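Local coordinates for NTF2 domain-containing protein (Chaetomium thermophilum, PDB 4X2H) that is of unknown function but carries an NTF2-like domain, consistent with a role in nuclear transport, and pairs here with a chain of another protein, at residues D60-L63 with K64-R67; S10-E13 with W14-Q18; A104-Q107 with R108-E111. All blocks are in the same frame, centred on the assembly; numbering follows the deposited sequence.

Contact 1. Residues D60-L63 with K64-R67; sequences DTML and KEQR
R67 folds back along the helix and lays its guanidinium against L63, one turn earlier. Its CG sits in the crowded position between backbone N and carbonyl carbon (chi1 61°), which sends the chain back over the preceding turn. R67 CB passes L63 O at 3.9 Å, and R67 CG comes closer, to 3.4 Å. CD skirts the same oxygen, and from there the extended chain carries the flat group over the L63-K64 peptide: K64 CA lies 3.8 Å above the guanidinium plane of R67, toward its rim, with L63 C on the same face. At the tip R67 NH1 stays within 4.1 Å of L63 O, with L63 CB slightly farther. D60 OD1 is 6.6 Å from R67 NH2, too far for a salt bridge, and the D60 carboxylate instead takes the backbone N-H of V25 and, weakly, that of A26.

L63 O is gripped twice. R67 N donates to it in the i to i+4 ladder that also joins K64 to D60, E65 to T61 and Q66 to M62, and a water donates to L63 O at 2.7 Å. That water accepts from Q66 NE2, which is also hydrogen-bonded to Y87 OH. On another flank E65 OE2 comes 3.6 Å from T61 CG2, while T61 OG1 turns to E57 O.

This C-terminal turn of helix 56-66, in the NTF2-like domain, packs on two strands and also touches the chain of another protein. L63, Q66 and R67 meet Y87, V85 and P84 of strand 83-96, and M62 rests on R51 and V53 of strand 51-53. Q66 OE1 is hydrogen-bonded to the backbone of the other chain, which also packs an apolar side chain on M62.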
# COMPACT_ATOMS: atom_id res chain seq x y z
N ASP B 60 -3.59 -3.52 -19.21
CA ASP B 60 -4.69 -2.83 -19.89
C ASP B 60 -5.58 -3.82 -20.65
O ASP B 60 -6.80 -3.68 -20.67
CB ASP B 60 -4.14 -1.76 -20.84
CG ASP B 60 -3.95 -0.40 -20.17
OD1 ASP B 60 -4.76 -0.05 -19.29
OD2 ASP B 60 -2.99 0.31 -20.54
N THR B 61 -4.96 -4.82 -21.26
CA THR B 61 -5.71 -5.83 -22.01
C THR B 61 -6.55 -6.69 -21.07
O THR B 61 -7.69 -7.03 -21.38
CB THR B 61 -4.77 -6.72 -22.84
OG1 THR B 61 -4.09 -5.91 -23.81
CG2 THR B 61 -5.54 -7.82 -23.56
N MET B 62 -5.98 -7.04 -19.92
CA MET B 62 -6.69 -7.83 -18.92
C MET B 62 -7.91 -7.09 -18.40
O MET B 62 -8.96 -7.69 -18.17
CB MET B 62 -5.74 -8.20 -17.78
CG MET B 62 -4.64 -9.15 -18.19
SD MET B 62 -3.30 -9.29 -17.00
CE MET B 62 -4.14 -10.04 -15.61
N LEU B 63 -7.77 -5.78 -18.22
CA LEU B 63 -8.89 -4.95 -17.78
C LEU B 63 -10.00 -4.96 -18.82
O LEU B 63 -11.18 -5.05 -18.49
CB LEU B 63 -8.43 -3.52 -17.50
CG LEU B 63 -7.67 -3.31 -16.19
CD1 LEU B 63 -7.01 -1.93 -16.19
CD2 LEU B 63 -8.59 -3.47 -14.98
N LYS B 64 -9.61 -4.87 -20.09
CA LYS B 64 -10.57 -4.96 -21.19
C LYS B 64 -11.31 -6.29 -21.17
O LYS B 64 -12.53 -6.33 -21.32
CB LYS B 64 -9.87 -4.78 -22.54
CG LYS B 64 -9.53 -3.35 -22.89
CD LYS B 64 -8.91 -3.26 -24.28
CE LYS B 64 -7.44 -2.87 -24.20
NZ LYS B 64 -6.75 -3.01 -25.51
N GLU B 65 -10.56 -7.37 -21.00
CA GLU B 65 -11.13 -8.71 -21.00
C GLU B 65 -12.07 -8.90 -19.81
O GLU B 65 -13.07 -9.61 -19.92
CB GLU B 65 -10.03 -9.76 -20.99
CG GLU B 65 -9.22 -9.80 -22.28
CD GLU B 65 -7.94 -10.62 -22.16
OE1 GLU B 65 -7.53 -10.93 -21.02
OE2 GLU B 65 -7.35 -10.95 -23.21
N GLN B 66 -11.75 -8.27 -18.69
CA GLN B 66 -12.58 -8.39 -17.50
C GLN B 66 -13.96 -7.78 -17.76
O GLN B 66 -14.98 -8.34 -17.34
CB GLN B 66 -11.92 -7.71 -16.29
CG GLN B 66 -12.77 -7.80 -15.03
CD GLN B 66 -12.13 -7.18 -13.82
OE1 GLN B 66 -11.96 -7.83 -12.80
NE2 GLN B 66 -11.79 -5.90 -13.91
N ARG B 67 -13.99 -6.65 -18.45
CA ARG B 67 -15.25 -5.98 -18.76
C ARG B 67 -15.83 -6.49 -20.08
O ARG B 67 -16.87 -6.01 -20.53
CB ARG B 67 -15.07 -4.46 -18.81
CG ARG B 67 -14.08 -3.95 -19.85
CD ARG B 67 -14.02 -2.43 -19.83
NE ARG B 67 -12.98 -1.90 -20.72
CZ ARG B 67 -11.88 -1.27 -20.33
NH1 ARG B 67 -11.62 -1.06 -19.04
NH2 ARG B 67 -11.01 -0.84 -21.24
O HOH W 1 -12.26 -4.18 -16.12

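Contact 2. Residues S10-E13 with W14-Q18; sequences SFVE and WYYRQ
F11 and Y15, one turn apart, lie side by side and point the same way. Y15 CB sits over the F11 ring face, 4.2 Å from its centroid in a CH-pi contact, while the two rings, with planes at 28°, are slid so far apart that they barely overlap. Y16 brings the edge of its ring to V12: Y16 CD2 is 3.2 Å from V12 O, in the plane of the ring, and 3.8 Å from V12 CG1. Placing CG anti to the carbonyl carbon (chi1 -65°) swings this ring back along the helix, and Y15 CD2 covers one face near its centre. On the exposed flank E13 and R17 only approach, E13 OE2 and R17 NH2 4.1 Å apart with their planes nearly perpendicular.

A second shell fixes the phenols: Y16 OH bonds D151 OD2, and Y15 OH bonds W59 NE1. With a leucine in place of Y16, D151 would probably lose its phenolic mate and Y15 CD2 the ring face it rests on.

Helix 3-20, the long N-terminal helix of the NTF2-like alpha+beta fold, packs on the curved sheet, V12 and Y16 against strands 83-96 and 122-135, F11 and Y15 meeting F153 of strand 145-157 edge-to-face.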
# COMPACT_ATOMS: atom_id res chain seq x y z
N SER B 10 -4.19 13.01 -6.59
CA SER B 10 -4.18 13.25 -8.03
C SER B 10 -4.01 11.94 -8.80
O SER B 10 -4.68 11.72 -9.81
CB SER B 10 -3.07 14.24 -8.39
OG SER B 10 -2.99 14.41 -9.79
N PHE B 11 -3.12 11.07 -8.33
CA PHE B 11 -2.89 9.80 -9.00
C PHE B 11 -4.11 8.90 -8.91
O PHE B 11 -4.53 8.31 -9.90
CB PHE B 11 -1.68 9.07 -8.41
CG PHE B 11 -1.59 7.64 -8.87
CD1 PHE B 11 -1.01 7.33 -10.08
CD2 PHE B 11 -2.12 6.61 -8.10
CE1 PHE B 11 -0.93 6.02 -10.51
CE2 PHE B 11 -2.06 5.30 -8.53
CZ PHE B 11 -1.47 5.01 -9.74
N VAL B 12 -4.68 8.79 -7.71
CA VAL B 12 -5.82 7.91 -7.49
C VAL B 12 -7.00 8.36 -8.35
O VAL B 12 -7.68 7.55 -8.98
CB VAL B 12 -6.23 7.87 -6.00
CG1 VAL B 12 -7.58 7.17 -5.82
CG2 VAL B 12 -5.16 7.17 -5.18
N GLU B 13 -7.24 9.67 -8.38
CA GLU B 13 -8.34 10.21 -9.15
C GLU B 13 -8.13 9.90 -10.63
O GLU B 13 -9.07 9.51 -11.32
CB GLU B 13 -8.47 11.72 -8.93
CG GLU B 13 -9.76 12.32 -9.47
CD GLU B 13 -9.91 13.79 -9.12
OE1 GLU B 13 -9.35 14.22 -8.10
OE2 GLU B 13 -10.59 14.52 -9.88
N TRP B 14 -6.90 10.04 -11.10
CA TRP B 14 -6.59 9.79 -12.51
C TRP B 14 -6.73 8.31 -12.86
O TRP B 14 -7.42 7.96 -13.82
CB TRP B 14 -5.18 10.26 -12.85
CG TRP B 14 -4.77 9.83 -14.23
CD1 TRP B 14 -5.13 10.42 -15.40
CD2 TRP B 14 -3.95 8.70 -14.58
NE1 TRP B 14 -4.59 9.73 -16.46
CE2 TRP B 14 -3.86 8.67 -15.98
CE3 TRP B 14 -3.30 7.71 -13.84
CZ2 TRP B 14 -3.14 7.70 -16.67
CZ3 TRP B 14 -2.58 6.74 -14.52
CH2 TRP B 14 -2.51 6.74 -15.92
N TYR B 15 -6.07 7.46 -12.09
CA TYR B 15 -5.94 6.04 -12.39
C TYR B 15 -7.30 5.34 -12.50
O TYR B 15 -7.60 4.67 -13.49
CB TYR B 15 -5.08 5.37 -11.32
CG TYR B 15 -4.86 3.89 -11.53
CD1 TYR B 15 -3.80 3.42 -12.29
CD2 TYR B 15 -5.73 2.96 -10.97
CE1 TYR B 15 -3.61 2.07 -12.49
CE2 TYR B 15 -5.54 1.61 -11.16
CZ TYR B 15 -4.49 1.17 -11.92
OH TYR B 15 -4.30 -0.18 -12.10
N TYR B 16 -8.14 5.50 -11.49
CA TYR B 16 -9.42 4.81 -11.48
C TYR B 16 -10.43 5.47 -12.41
O TYR B 16 -11.39 4.84 -12.85
CB TYR B 16 -9.93 4.69 -10.05
CG TYR B 16 -9.01 3.82 -9.22
CD1 TYR B 16 -9.08 2.43 -9.30
CD2 TYR B 16 -8.04 4.38 -8.40
CE1 TYR B 16 -8.22 1.63 -8.56
CE2 TYR B 16 -7.18 3.59 -7.67
CZ TYR B 16 -7.27 2.22 -7.75
OH TYR B 16 -6.40 1.44 -7.01
N ARG B 17 -10.22 6.74 -12.75
CA ARG B 17 -11.05 7.39 -13.76
C ARG B 17 -10.79 6.77 -15.13
O ARG B 17 -11.72 6.55 -15.91
CB ARG B 17 -10.81 8.90 -13.80
CG ARG B 17 -11.79 9.67 -14.68
CD ARG B 17 -11.26 11.05 -15.06
NE ARG B 17 -10.50 11.67 -13.97
CZ ARG B 17 -9.31 12.26 -14.10
NH1 ARG B 17 -8.70 12.32 -15.28
NH2 ARG B 17 -8.72 12.79 -13.04
N GLN B 18 -9.52 6.49 -15.44
CA GLN B 18 -9.18 5.86 -16.72
C GLN B 18 -9.87 4.50 -16.84
O GLN B 18 -10.50 4.20 -17.85
CB GLN B 18 -7.67 5.68 -16.88
CG GLN B 18 -6.83 6.96 -16.78
CD GLN B 18 -7.49 8.16 -17.43
OE1 GLN B 18 -7.95 9.08 -16.75
NE2 GLN B 18 -7.54 8.17 -18.75

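Contact 3. Residues A104-Q107 with R108-E111; sequences AAPQ and RMIE
The guanidinium of R108 lies over P106, with CB of the proline 3.7 Å above its plane and near its centre. The rest of the overlap is shared out at longer range: R108 NH1 is 3.8 Å from P106 CB, and NH2 is 4.1 Å from P106 CG. R108 reaches back two residues because CG stands between backbone N and carbonyl carbon (chi1 64°) and the chain then runs extended to NE. M109 CG packs alongside the same pyrrolidine ring, 4.1 Å from P106 CG.

P106 is the N-cap of the short helix 107-112, and its carbonyl starts the helical bonding. M109 N donates to P106 O over 2.9 Å from well above the carbonyl plane, 53° out of it, and I110 N adds a weak bond to the same oxygen. One residue on, Q107 O receives E111 N at 3.1 Å, almost along the C=O axis.

I110 turns toward the incoming loop, its CG1 4.0 Å from A105 CB, an apolar touch just ahead of the cap. Outside the turn, W159 packs on both A105 and P106, and the buried M109 side chain meets V119 and E163 of neighbouring loops.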
# COMPACT_ATOMS: atom_id res chain seq x y z
N ALA B 104 17.91 8.22 -11.73
CA ALA B 104 17.64 8.85 -13.02
C ALA B 104 17.37 10.35 -12.89
O ALA B 104 16.98 10.99 -13.86
CB ALA B 104 16.47 8.15 -13.72
N ALA B 105 17.59 10.90 -11.70
CA ALA B 105 17.24 12.28 -11.42
C ALA B 105 18.15 13.26 -12.16
O ALA B 105 19.37 13.09 -12.15
CB ALA B 105 17.31 12.55 -9.93
N PRO B 106 17.57 14.29 -12.80
CA PRO B 106 18.40 15.40 -13.29
C PRO B 106 19.15 16.03 -12.14
O PRO B 106 18.58 16.21 -11.06
CB PRO B 106 17.38 16.38 -13.89
CG PRO B 106 16.18 15.57 -14.17
CD PRO B 106 16.15 14.48 -13.14
N GLN B 107 20.42 16.35 -12.35
CA GLN B 107 21.25 16.89 -11.28
C GLN B 107 20.59 18.10 -10.63
O GLN B 107 20.65 18.27 -9.41
CB GLN B 107 22.62 17.28 -11.82
CG GLN B 107 23.58 17.75 -10.76
CD GLN B 107 24.89 18.21 -11.35
OE1 GLN B 107 25.13 18.06 -12.55
NE2 GLN B 107 25.75 18.78 -10.52
N ARG B 108 19.95 18.94 -11.45
CA ARG B 108 19.34 20.17 -10.97
C ARG B 108 18.23 19.90 -9.96
O ARG B 108 17.99 20.70 -9.06
CB ARG B 108 18.79 20.98 -12.15
CG ARG B 108 17.66 20.30 -12.89
CD ARG B 108 17.18 21.09 -14.09
NE ARG B 108 16.18 20.33 -14.85
CZ ARG B 108 16.46 19.50 -15.85
NH1 ARG B 108 17.72 19.31 -16.25
NH2 ARG B 108 15.48 18.85 -16.47
N MET B 109 17.55 18.76 -10.12
CA MET B 109 16.45 18.42 -9.23
C MET B 109 16.96 18.00 -7.86
O MET B 109 16.28 18.18 -6.85
CB MET B 109 15.60 17.31 -9.84
CG MET B 109 14.75 17.76 -11.02
SD MET B 109 13.50 18.97 -10.54
CE MET B 109 12.38 17.95 -9.59
N ILE B 110 18.16 17.44 -7.83
CA ILE B 110 18.78 17.06 -6.57
C ILE B 110 19.27 18.31 -5.85
O ILE B 110 19.06 18.46 -4.64
CB ILE B 110 19.95 16.08 -6.79
CG1 ILE B 110 19.40 14.75 -7.34
CG2 ILE B 110 20.71 15.84 -5.48
CD1 ILE B 110 20.46 13.74 -7.73
N GLU B 111 19.91 19.22 -6.58
CA GLU B 111 20.43 20.45 -5.99
C GLU B 111 19.31 21.36 -5.49
O GLU B 111 19.41 21.94 -4.41
CB GLU B 111 21.28 21.22 -7.01
CG GLU B 111 21.93 22.48 -6.43
CD GLU B 111 22.72 23.28 -7.45
OE1 GLU B 111 22.12 23.74 -8.45
OE2 GLU B 111 23.95 23.44 -7.25

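Overall arrangement
All three contacts are local, but their settings differ. Contact 2, about 7 Å from the chain centre, turns aromatic rings into the interior where helix 3-20 meets the sheet; its buried polar ends are phenols. Contact 1, about 16 Å out, is partly buried and more polar, relying on a water and an amide that faces the partner protein. Contact 3, about 24 Å out, is a surface cap where a loop turns into helix 107-112. Strand 83-96 supports both helices of contacts 1 and 2, and the Y15-W59 bond ties helix 3-20 to helix 56-66. Contacts 1 and 3 lie on opposite sides of the chain centre, their own centres about 37 Å apart.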